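Local coordinates for protein 3,4-dihydroxybenzoate decarboxylase (Enterobacter cloacae, PDB 5NY5) that probably decarboxylates 3,4-dihydroxybenzoate to catechol, and carboxylates catechols in the reverse direction, as a UbiD-family enzyme dependent on prenylated flavin and a metal ion, at residues T168-C173 and L180-A185. Residues are numbered along the deposited sequence; the frame is centred on the assembly and turned at random.
Sequences TIHRLC and LSMFLA
Met182, a selenomethionine in this model, lays its terminal methyl over the imidazole of His170: CE sits 3.4 Å from the ring centroid and 10° off the ring normal, a CH-pi contact. CG of Met182 is anti to the backbone N (chi1 164°) and the chain bends at chi3, which carries CE over the centre of the ring. At its edge the same imidazole is tied down: ND1 donates to the backbone O of Phe183, 3.1 Å away and close to the ring plane, with an N-H...O angle of 166°. NE2 shares a hydrogen bond with Thr168 OG1 (2.6 Å), so both ring nitrogens are engaged and the rotation of the ring is fixed. With their CA atoms 7.1 Å apart, His170 and Phe183 are joined through the imidazole. Leu172 and Met182 lie side by side, pointing the same way, with Leu172 CD2 3.8 Å from Met182 SE and 3.9 Å from Leu180 CD1. Ile304 of strand 303-311 touches both Leu172 and Met182. Nearer the turn, Cys173 and Ser181 form an antiparallel hydrogen-bonded pair, Cys173 N to Ser181 O at 3.0 Å and Ser181 N to Cys173 O at 2.9 Å. Ser181 OG hydrogen-bonds to Gln175 NE2 and makes a weak bond to Cys173 O. This is a beta hairpin within the Rift-related domain of a UbiD-family decarboxylase; Ile169, His170, Arg171, Phe183 and Ala185 belong to its prenylated-FMN site, though the cofactor is not bound to this chain.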
loop_
_atom_site.group_PDB
_atom_site.type_symbol
_atom_site.label_atom_id
_atom_site.label_comp_id
_atom_site.label_asym_id
_atom_site.label_seq_id
_atom_site.Cartn_x
_atom_site.Cartn_y
_atom_site.Cartn_z
ATOM N N THR A 168 40.448 12.916 -17.596
ATOM C CA THR A 168 39.509 11.958 -17.033
ATOM C C THR A 168 40.238 10.659 -16.722
ATOM O O THR A 168 41.400 10.470 -17.087
ATOM C CB THR A 168 38.340 11.687 -17.987
ATOM O OG1 THR A 168 38.819 11.663 -19.338
ATOM C CG2 THR A 168 37.264 12.749 -17.848
ATOM N N ILE A 169 39.529 9.754 -16.050
ATOM C CA ILE A 169 40.052 8.444 -15.678
ATOM C C ILE A 169 39.285 7.382 -16.451
ATOM O O ILE A 169 38.049 7.345 -16.409
ATOM C CB ILE A 169 39.952 8.204 -14.163
ATOM C CG1 ILE A 169 40.735 9.274 -13.402
ATOM C CG2 ILE A 169 40.467 6.816 -13.810
ATOM C CD1 ILE A 169 40.847 9.015 -11.915
ATOM N N HIS A 170 40.016 6.521 -17.152
ATOM C CA HIS A 170 39.436 5.452 -17.948
ATOM C C HIS A 170 40.141 4.145 -17.624
ATOM O O HIS A 170 41.184 4.119 -16.965
ATOM C CB HIS A 170 39.553 5.740 -19.451
ATOM C CG HIS A 170 39.027 7.080 -19.858
ATOM N ND1 HIS A 170 37.888 7.232 -20.618
ATOM C CD2 HIS A 170 39.488 8.330 -19.617
ATOM C CE1 HIS A 170 37.668 8.518 -20.824
ATOM N NE2 HIS A 170 38.626 9.206 -20.228
ATOM N N ARG A 171 39.558 3.049 -18.099
ATOM C CA ARG A 171 40.192 1.742 -18.058
ATOM C C ARG A 171 40.431 1.270 -19.485
ATOM O O ARG A 171 39.619 1.531 -20.377
ATOM C CB ARG A 171 39.346 0.722 -17.289
ATOM C CG ARG A 171 38.024 0.367 -17.942
ATOM C CD ARG A 171 37.228 -0.587 -17.070
ATOM N NE ARG A 171 35.972 -0.984 -17.696
ATOM C CZ ARG A 171 35.017 -1.673 -17.080
ATOM N NH1 ARG A 171 35.174 -2.039 -15.816
ATOM N NH2 ARG A 171 33.906 -1.993 -17.726
ATOM N N LEU A 172 41.555 0.592 -19.700
ATOM C CA LEU A 172 41.974 0.184 -21.034
ATOM C C LEU A 172 42.356 -1.286 -21.023
ATOM O O LEU A 172 43.081 -1.736 -20.131
ATOM C CB LEU A 172 43.153 1.029 -21.527
ATOM C CG LEU A 172 42.885 2.520 -21.751
ATOM C CD1 LEU A 172 43.089 3.325 -20.476
ATOM C CD2 LEU A 172 43.756 3.052 -22.874
ATOM N N CYS A 173 41.875 -2.025 -22.017
ATOM C CA CYS A 173 42.175 -3.441 -22.161
ATOM C C CYS A 173 43.206 -3.631 -23.265
ATOM O O CYS A 173 43.072 -3.060 -24.351
ATOM C CB CYS A 173 40.905 -4.234 -22.474
ATOM S SG CYS A 173 41.149 -6.013 -22.646
ATOM N N LEU A 180 45.017 -0.747 -27.912
ATOM C CA LEU A 180 44.252 -0.851 -26.680
ATOM C C LEU A 180 42.802 -0.494 -26.959
ATOM O O LEU A 180 42.506 0.335 -27.825
ATOM C CB LEU A 180 44.796 0.081 -25.591
ATOM C CG LEU A 180 46.247 -0.068 -25.142
ATOM C CD1 LEU A 180 46.740 1.250 -24.577
ATOM C CD2 LEU A 180 46.370 -1.163 -24.102
ATOM N N SER A 181 41.895 -1.121 -26.216
ATOM C CA SER A 181 40.480 -0.785 -26.270
ATOM C C SER A 181 40.133 0.085 -25.070
ATOM O O SER A 181 40.475 -0.255 -23.934
ATOM C CB SER A 181 39.612 -2.043 -26.288
ATOM O OG SER A 181 39.784 -2.801 -25.106
HETATM N N MSE A 182 39.471 1.206 -25.327
HETATM C CA MSE A 182 39.144 2.154 -24.271
HETATM C C MSE A 182 37.720 2.682 -24.405
HETATM O O MSE A 182 37.346 3.222 -25.442
HETATM C CB MSE A 182 40.141 3.315 -24.279
HETATM C CG MSE A 182 39.694 4.539 -23.494
HETATM SE SE MSE A 182 41.154 5.789 -23.144
HETATM C CE MSE A 182 40.132 7.447 -23.144
ATOM N N PHE A 183 36.933 2.518 -23.346
ATOM C CA PHE A 183 35.565 3.010 -23.327
ATOM C C PHE A 183 35.530 4.487 -22.952
ATOM O O PHE A 183 36.341 4.971 -22.159
ATOM C CB PHE A 183 34.719 2.202 -22.342
ATOM C CG PHE A 183 33.341 2.761 -22.123
ATOM C CD1 PHE A 183 32.334 2.529 -23.041
ATOM C CD2 PHE A 183 33.055 3.514 -20.997
ATOM C CE1 PHE A 183 31.066 3.040 -22.843
ATOM C CE2 PHE A 183 31.790 4.029 -20.795
ATOM C CZ PHE A 183 30.795 3.791 -21.718
ATOM N N LEU A 184 34.576 5.203 -23.536
ATOM C CA LEU A 184 34.373 6.614 -23.247
ATOM C C LEU A 184 32.902 6.848 -22.944
ATOM O O LEU A 184 32.031 6.359 -23.668
ATOM C CB LEU A 184 34.825 7.500 -24.416
ATOM C CG LEU A 184 36.328 7.598 -24.710
ATOM C CD1 LEU A 184 36.821 6.428 -25.552
ATOM C CD2 LEU A 184 36.663 8.924 -25.379
ATOM N N ALA A 185 32.633 7.590 -21.874
ATOM C CA ALA A 185 31.263 7.880 -21.474
ATOM C C ALA A 185 30.667 8.945 -22.384
ATOM O O ALA A 185 31.272 9.999 -22.603
ATOM C CB ALA A 185 31.216 8.341 -20.020
#